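PDB 3H14: aminotransferase, classes I and II from Silicibacter pomeroyi DSS-3, which probably catalyses pyridoxal-phosphate-dependent transfer of an amino group from L-aspartate to 2-oxoglutarate, giving oxaloacetate and L-glutamate. Local coordinates for residues Q130-A134 against L135-P139; A341-G345 against L346-P350; A155-G159 against L160-G164. All coordinates share one frame; numbering follows the deposited sequence. Where two conformers were deposited one is given.

Overall arrangement
All three contacts are local turns where the chain leaves one element of an aminotransferase fold for the next. Contact 2 is the most buried: its turn follows strand 340-344 of the four-stranded sheet and packs a phenylalanine ring against that strand's end. Contacts 1 and 3 are partly buried, and contact 3, with three exposed residues, lies nearest the surface. They lead into strands 138-143 and 164-168 of the seven-stranded sheet, and leucines of contact 3 rest on strand 138-143. Contact 1 has helix-ending backbone bonds, contact 2 one carbonyl with two donors, contact 3 a single turn bond. The centres of contacts 1 and 3 are about 17 Å apart.

Contact 1 (Q130-A134 against L135-P139); sequences QILRA and LGLVP
Leu137 N donates to Leu132 O at 2.8 Å, and inside that bond Gly136 N reaches Arg133 O at 3.0 Å; together they form the Schellman motif that ends helix 126-134. Gly136, at positive phi (76°), is its C-prime residue. The inner bond is fairly straight at hydrogen (158°). Leu135 N keeps a last helical bond to Ile131 O (3.2 Å) and a weak one to Leu132 O. Arg133 CA adds a CA-H...O contact to Leu137 O.

Packing follows the same reversal. Leu132 and Leu137 cross at about a right angle, CD2 of Leu132 meeting CD1 of Leu137 at 3.6 Å, while the other branch, CD1 of Leu132, slides past Pro139 CB at 3.9 Å. Leu135 lies alongside Ile131, its CG anti to the carbonyl carbon (chi1 -69°), which brings CD1 to within 3.9 Å of Ile131 CG2. With an alanine here, Ile131 CG2 is likely to lose its methyl neighbour and a gap to open beside Phe108.

Phe108 of helix 100-111 touches Ile131, Leu132 and Leu135, and Arg133 NH1 bonds to Ser7 O. The turn joins the helix to the last strand of the beta-alpha-beta unit 117-122, 126-134, 138-143, with Leu132 and Pro139 both on Ile120 of the first strand.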
loop_
_atom_site.group_PDB
_atom_site.type_symbol
_atom_site.label_atom_id
_atom_site.label_comp_id
_atom_site.label_asym_id
_atom_site.label_seq_id
_atom_site.Cartn_x
_atom_site.Cartn_y
_atom_site.Cartn_z
ATOM N N GLN A 130 5.262 6.233 10.983
ATOM C CA GLN A 130 6.363 5.680 11.732
ATOM C C GLN A 130 7.727 5.960 11.095
ATOM O O GLN A 130 8.680 6.283 11.801
ATOM C CB GLN A 130 6.199 4.151 11.942
ATOM C CG GLN A 130 4.881 3.707 12.623
ATOM C CD GLN A 130 4.656 4.293 14.005
ATOM O OE1 GLN A 130 5.601 4.588 14.739
ATOM N NE2 GLN A 130 3.383 4.461 14.372
ATOM N N ILE A 131 7.822 5.764 9.795
ATOM C CA ILE A 131 9.061 6.059 9.033
ATOM C C ILE A 131 9.382 7.545 9.117
ATOM O O ILE A 131 10.521 7.911 9.336
ATOM C CB ILE A 131 8.955 5.650 7.563
ATOM C CG1 ILE A 131 8.869 4.137 7.427
ATOM C CG2 ILE A 131 10.183 6.181 6.713
ATOM C CD1 ILE A 131 8.527 3.658 5.976
ATOM N N LEU A 132 8.381 8.410 8.966
ATOM C CA LEU A 132 8.615 9.851 9.149
ATOM C C LEU A 132 9.170 10.210 10.519
ATOM O O LEU A 132 10.189 10.899 10.649
ATOM C CB LEU A 132 7.352 10.634 8.835
ATOM C CG LEU A 132 6.996 10.732 7.350
ATOM C CD1 LEU A 132 5.497 11.063 7.142
ATOM C CD2 LEU A 132 7.859 11.782 6.609
ATOM N N ARG A 133 8.561 9.665 11.568
ATOM C CA ARG A 133 9.029 9.903 12.929
ATOM C C ARG A 133 10.434 9.321 13.173
ATOM O O ARG A 133 11.281 9.948 13.843
ATOM C CB ARG A 133 8.036 9.232 13.897
ATOM C CG ARG A 133 8.149 9.671 15.315
ATOM C CD ARG A 133 7.238 8.836 16.287
ATOM N NE ARG A 133 7.450 9.245 17.683
ATOM C CZ ARG A 133 8.529 8.926 18.399
ATOM N NH1 ARG A 133 9.468 8.159 17.860
ATOM N NH2 ARG A 133 8.655 9.360 19.651
ATOM N N ALA A 134 10.656 8.113 12.668
ATOM C CA ALA A 134 11.955 7.411 12.788
ATOM C C ALA A 134 13.127 8.192 12.190
ATOM O O ALA A 134 14.271 8.035 12.626
ATOM C CB ALA A 134 11.887 6.040 12.136
ATOM N N LEU A 135 12.813 9.027 11.217
ATOM C CA LEU A 135 13.788 9.898 10.545
ATOM C C LEU A 135 13.890 11.328 11.121
ATOM O O LEU A 135 14.593 12.203 10.565
ATOM C CB LEU A 135 13.412 9.973 9.068
ATOM C CG LEU A 135 13.647 8.654 8.330
ATOM C CD1 LEU A 135 13.137 8.770 6.859
ATOM C CD2 LEU A 135 15.091 8.226 8.345
ATOM N N GLY A 136 13.184 11.583 12.223
ATOM C CA GLY A 136 13.131 12.900 12.821
ATOM C C GLY A 136 12.257 13.900 12.117
ATOM O O GLY A 136 12.418 15.119 12.280
ATOM N N LEU A 137 11.308 13.424 11.339
ATOM C CA LEU A 137 10.391 14.300 10.659
ATOM C C LEU A 137 9.051 14.240 11.432
ATOM O O LEU A 137 8.885 13.452 12.370
ATOM C CB LEU A 137 10.207 13.873 9.200
ATOM C CG LEU A 137 11.488 13.681 8.396
ATOM C CD1 LEU A 137 11.161 13.135 7.025
ATOM C CD2 LEU A 137 12.315 15.047 8.336
ATOM N N VAL A 138 8.127 15.069 11.014
ATOM C CA VAL A 138 6.872 15.276 11.736
ATOM C C VAL A 138 5.678 14.879 10.874
ATOM O O VAL A 138 5.228 15.630 9.985
ATOM C CB VAL A 138 6.731 16.714 12.216
ATOM C CG1 VAL A 138 5.356 16.881 12.938
ATOM C CG2 VAL A 138 7.917 17.112 13.120
ATOM N N PRO A 139 5.122 13.684 11.138
ATOM C CA PRO A 139 3.947 13.320 10.371
ATOM C C PRO A 139 2.747 14.126 10.861
ATOM O O PRO A 139 2.633 14.390 12.036
ATOM C CB PRO A 139 3.818 11.807 10.625
ATOM C CG PRO A 139 4.477 11.590 11.960
ATOM C CD PRO A 139 5.501 12.665 12.124
#

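Contact 2 (A341-G345 against L346-P350); sequences AVTPG and LDFDP
Gly345 O takes two backbone donors at once, Phe348 N at 2.9 Å and Asp349 N at 3.1 Å. They approach differently: Phe348 N comes from above the carbonyl plane, whereas Asp349 N lies close to the C=O direction, at a C=O...N angle of 160°. The bonds bracket a turn in which Leu346-Phe348 have helical phi/psi; it ends strand 340-344 and starts the loop leading to strand 356-360 of the four-stranded sheet.

The Phe348 ring leans back toward Gly345 and Pro344. With CG anti to its own carbonyl carbon (chi1 -46°), the ring brings CD2 to 3.5 Å from Gly345 O and CE2 to 3.6 Å from Pro344 O. The Thr343 side chain crosses that of Phe348 at about a right angle, its methyl CG2 lying 3.7 Å from Phe348 CE2.

A second shell fixes the turn. Asp347 accepts from Ile15 N and Val16 N, one on each carboxylate oxygen, Arg129 bonds to the carbonyls of Asp347 and Phe348, and Asp349 forms a salt bridge with Arg352.

Strand 340-344 is flanked in its sheet by 34-35 and 356-360; Arg358 touches Thr343 and Phe348, Pro344 packs on helix 327-338, and Pro126 of helix 126-134 meets Asp347 and Phe348.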
loop_
_atom_site.group_PDB
_atom_site.type_symbol
_atom_site.label_atom_id
_atom_site.label_comp_id
_atom_site.label_asym_id
_atom_site.label_seq_id
_atom_site.Cartn_x
_atom_site.Cartn_y
_atom_site.Cartn_z
ATOM N N ALA A 341 -8.972 -14.250 10.390
ATOM C CA ALA A 341 -8.073 -13.176 10.834
ATOM C C ALA A 341 -8.370 -11.917 10.047
ATOM O O ALA A 341 -8.418 -11.966 8.868
ATOM C CB ALA A 341 -6.579 -13.571 10.648
ATOM N N VAL A 342 -8.649 -10.837 10.752
ATOM C CA VAL A 342 -8.914 -9.537 10.157
ATOM C C VAL A 342 -8.114 -8.509 10.937
ATOM O O VAL A 342 -7.651 -8.792 12.040
ATOM C CB VAL A 342 -10.429 -9.200 10.148
ATOM C CG1 VAL A 342 -11.221 -10.334 9.439
ATOM C CG2 VAL A 342 -10.935 -8.931 11.543
ATOM N N THR A 343 -7.976 -7.297 10.398
ATOM C CA THR A 343 -7.110 -6.286 11.008
ATOM C C THR A 343 -7.900 -5.135 11.617
ATOM O O THR A 343 -8.650 -4.482 10.910
ATOM C CB THR A 343 -6.186 -5.646 9.956
ATOM O OG1 THR A 343 -5.437 -6.685 9.287
ATOM C CG2 THR A 343 -5.235 -4.671 10.644
ATOM N N PRO A 344 -7.683 -4.847 12.897
ATOM C CA PRO A 344 -8.355 -3.684 13.445
ATOM C C PRO A 344 -7.908 -2.389 12.749
ATOM O O PRO A 344 -6.765 -2.300 12.283
ATOM C CB PRO A 344 -7.904 -3.658 14.897
ATOM C CG PRO A 344 -7.350 -4.965 15.177
ATOM C CD PRO A 344 -6.906 -5.568 13.917
ATOM N N GLY A 345 -8.797 -1.400 12.699
ATOM C CA GLY A 345 -8.511 -0.144 12.058
ATOM C C GLY A 345 -7.513 0.772 12.748
ATOM O O GLY A 345 -7.018 1.701 12.103
ATOM N N LEU A 346 -7.192 0.514 14.026
ATOM C CA LEU A 346 -6.348 1.426 14.804
ATOM C C LEU A 346 -4.973 1.731 14.168
ATOM O O LEU A 346 -4.508 2.875 14.250
ATOM C CB LEU A 346 -6.159 0.921 16.232
ATOM C CG LEU A 346 -7.417 0.960 17.097
ATOM C CD1 LEU A 346 -8.096 -0.427 17.084
ATOM C CD2 LEU A 346 -7.081 1.395 18.506
ATOM N N ASP A 347 -4.350 0.743 13.518
ATOM C CA ASP A 347 -3.047 0.968 12.824
ATOM C C ASP A 347 -3.140 2.003 11.716
ATOM O O ASP A 347 -2.141 2.664 11.412
ATOM C CB ASP A 347 -2.501 -0.319 12.184
ATOM C CG ASP A 347 -1.898 -1.311 13.200
ATOM O OD1 ASP A 347 -1.312 -0.867 14.249
ATOM O OD2 ASP A 347 -2.009 -2.548 12.914
ATOM N N PHE A 348 -4.310 2.105 11.072
ATOM C CA PHE A 348 -4.492 3.005 9.945
ATOM C C PHE A 348 -4.976 4.382 10.375
ATOM O O PHE A 348 -4.655 5.396 9.708
ATOM C CB PHE A 348 -5.466 2.412 8.920
ATOM C CG PHE A 348 -5.187 0.980 8.623
ATOM C CD1 PHE A 348 -4.075 0.628 7.848
ATOM C CD2 PHE A 348 -5.950 -0.045 9.221
ATOM C CE1 PHE A 348 -3.768 -0.698 7.608
ATOM C CE2 PHE A 348 -5.631 -1.400 8.989
ATOM C CZ PHE A 348 -4.541 -1.713 8.187
ATOM N N ASP A 349 -5.740 4.423 11.462
ATOM C CA ASP A 349 -6.399 5.657 11.907
ATOM C C ASP A 349 -6.477 5.588 13.422
ATOM O O ASP A 349 -7.411 5.010 13.985
ATOM C CB ASP A 349 -7.767 5.823 11.235
ATOM C CG ASP A 349 -8.423 7.161 11.545
ATOM O OD1 ASP A 349 -8.078 7.767 12.567
ATOM O OD2 ASP A 349 -9.305 7.584 10.774
ATOM N N PRO A 350 -5.445 6.109 14.106
ATOM C CA PRO A 350 -5.387 6.074 15.561
ATOM C C PRO A 350 -6.534 6.771 16.287
ATOM O O PRO A 350 -6.845 6.400 17.401
ATOM C CB PRO A 350 -4.033 6.766 15.869
ATOM C CG PRO A 350 -3.224 6.538 14.648
ATOM C CD PRO A 350 -4.213 6.676 13.535
#

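Contact 3 (A155-G159 against L160-G164); sequences ADFAG and LDLAG
Phe157 and Leu160 are the ends of a type I beta turn that follows the short helix 154-157, whose backbone bonds are poor. Leu160 N donates to Phe157 O at 3.0 Å, at an angle of 156° at hydrogen; the same oxygen also accepts from Gln193 NE2.

Phe157 has CG wedged between its backbone N and carbonyl carbon (chi1 58°), which carries the ring away to Leu186 and Ala189 of helix 180-192, while CB stays in touch with Leu162. In Leu160, chi2 of -180° sets CD1 anti to CA, from where it reaches Asp156 O at 3.7 Å and lies 4.3 Å from Phe157 CB, while CD2 lies beside Gly159 O at 3.8 Å.

From Leu160 to Leu162 the chain is extended, and it then leads on to strand 164-168. Leu160 and Leu162 both pack on Val140 of strand 138-143, and Leu160 also touches Leu142; the two leucines place the segment against this strand, outermost in the seven-stranded sheet within this chain. On the helix side, Asp156 OD2 accepts from Val153 N. Just past the turn, methyl CD1 of Leu162 sits 3.7 Å from Phe157 CB.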
loop_
_atom_site.group_PDB
_atom_site.type_symbol
_atom_site.label_atom_id
_atom_site.label_comp_id
_atom_site.label_asym_id
_atom_site.label_seq_id
_atom_site.Cartn_x
_atom_site.Cartn_y
_atom_site.Cartn_z
ATOM N N ALA A 155 -8.677 21.333 1.055
ATOM C CA ALA A 155 -9.155 21.944 2.294
ATOM C C ALA A 155 -8.607 21.307 3.569
ATOM O O ALA A 155 -8.517 21.957 4.607
ATOM C CB ALA A 155 -10.755 21.982 2.316
ATOM N N ASP A 156 -8.256 20.020 3.493
ATOM C CA ASP A 156 -7.691 19.306 4.605
ATOM C C ASP A 156 -6.318 19.821 5.044
ATOM O O ASP A 156 -5.917 19.602 6.184
ATOM C CB ASP A 156 -7.571 17.819 4.267
ATOM C CG ASP A 156 -8.919 17.092 4.249
ATOM O OD1 ASP A 156 -9.828 17.441 5.063
ATOM O OD2 ASP A 156 -9.045 16.155 3.449
ATOM N N PHE A 157 -5.590 20.487 4.149
ATOM C CA PHE A 157 -4.276 21.025 4.520
ATOM C C PHE A 157 -4.080 22.515 4.185
ATOM O O PHE A 157 -3.018 23.054 4.406
ATOM C CB PHE A 157 -3.146 20.149 3.961
ATOM C CG PHE A 157 -3.162 19.994 2.475
ATOM C CD1 PHE A 157 -2.488 20.894 1.666
ATOM C CD2 PHE A 157 -3.839 18.941 1.871
ATOM C CE1 PHE A 157 -2.497 20.761 0.323
ATOM C CE2 PHE A 157 -3.843 18.799 0.513
ATOM C CZ PHE A 157 -3.170 19.718 -0.268
ATOM N N ALA A 158 -5.136 23.192 3.761
ATOM C CA ALA A 158 -5.086 24.633 3.559
ATOM C C ALA A 158 -4.693 25.396 4.812
ATOM O O ALA A 158 -4.093 26.472 4.723
ATOM C CB ALA A 158 -6.451 25.144 2.978
ATOM N N GLY A 159 -4.970 24.839 5.984
ATOM C CA GLY A 159 -4.654 25.507 7.235
ATOM C C GLY A 159 -3.335 25.124 7.864
ATOM O O GLY A 159 -3.021 25.590 8.962
ATOM N N LEU A 160 -2.555 24.309 7.137
ATOM C CA LEU A 160 -1.401 23.635 7.677
ATOM C C LEU A 160 -0.124 24.000 6.896
ATOM O O LEU A 160 -0.110 23.987 5.675
ATOM C CB LEU A 160 -1.610 22.109 7.602
ATOM C CG LEU A 160 -2.783 21.503 8.400
ATOM C CD1 LEU A 160 -2.858 19.978 8.239
ATOM C CD2 LEU A 160 -2.688 21.877 9.854
ATOM N N ASP A 161 0.947 24.242 7.641
ATOM C CA ASP A 161 2.249 24.565 7.076
ATOM C C ASP A 161 2.929 23.243 6.912
ATOM O O ASP A 161 3.351 22.635 7.889
ATOM C CB ASP A 161 3.040 25.456 8.021
ATOM C CG ASP A 161 4.384 25.822 7.472
ATOM O OD1 ASP A 161 4.412 26.390 6.358
ATOM O OD2 ASP A 161 5.393 25.513 8.124
ATOM N N LEU A 162 2.954 22.758 5.685
ATOM C CA LEU A 162 3.508 21.445 5.393
ATOM C C LEU A 162 4.657 21.584 4.428
ATOM O O LEU A 162 4.551 22.273 3.415
ATOM C CB LEU A 162 2.462 20.527 4.746
ATOM C CG LEU A 162 1.219 20.122 5.539
ATOM C CD1 LEU A 162 0.367 19.266 4.657
ATOM C CD2 LEU A 162 1.621 19.404 6.817
ATOM N N ALA A 163 5.698 20.820 4.691
ATOM C CA ALA A 163 6.871 20.713 3.802
ATOM C C ALA A 163 6.620 19.710 2.685
ATOM O O ALA A 163 7.195 19.805 1.590
ATOM C CB ALA A 163 8.102 20.310 4.653
ATOM N N GLY A 164 5.754 18.713 2.966
ATOM C CA GLY A 164 5.379 17.724 2.001
ATOM C C GLY A 164 3.988 17.167 2.217
ATOM O O GLY A 164 3.393 17.308 3.321
#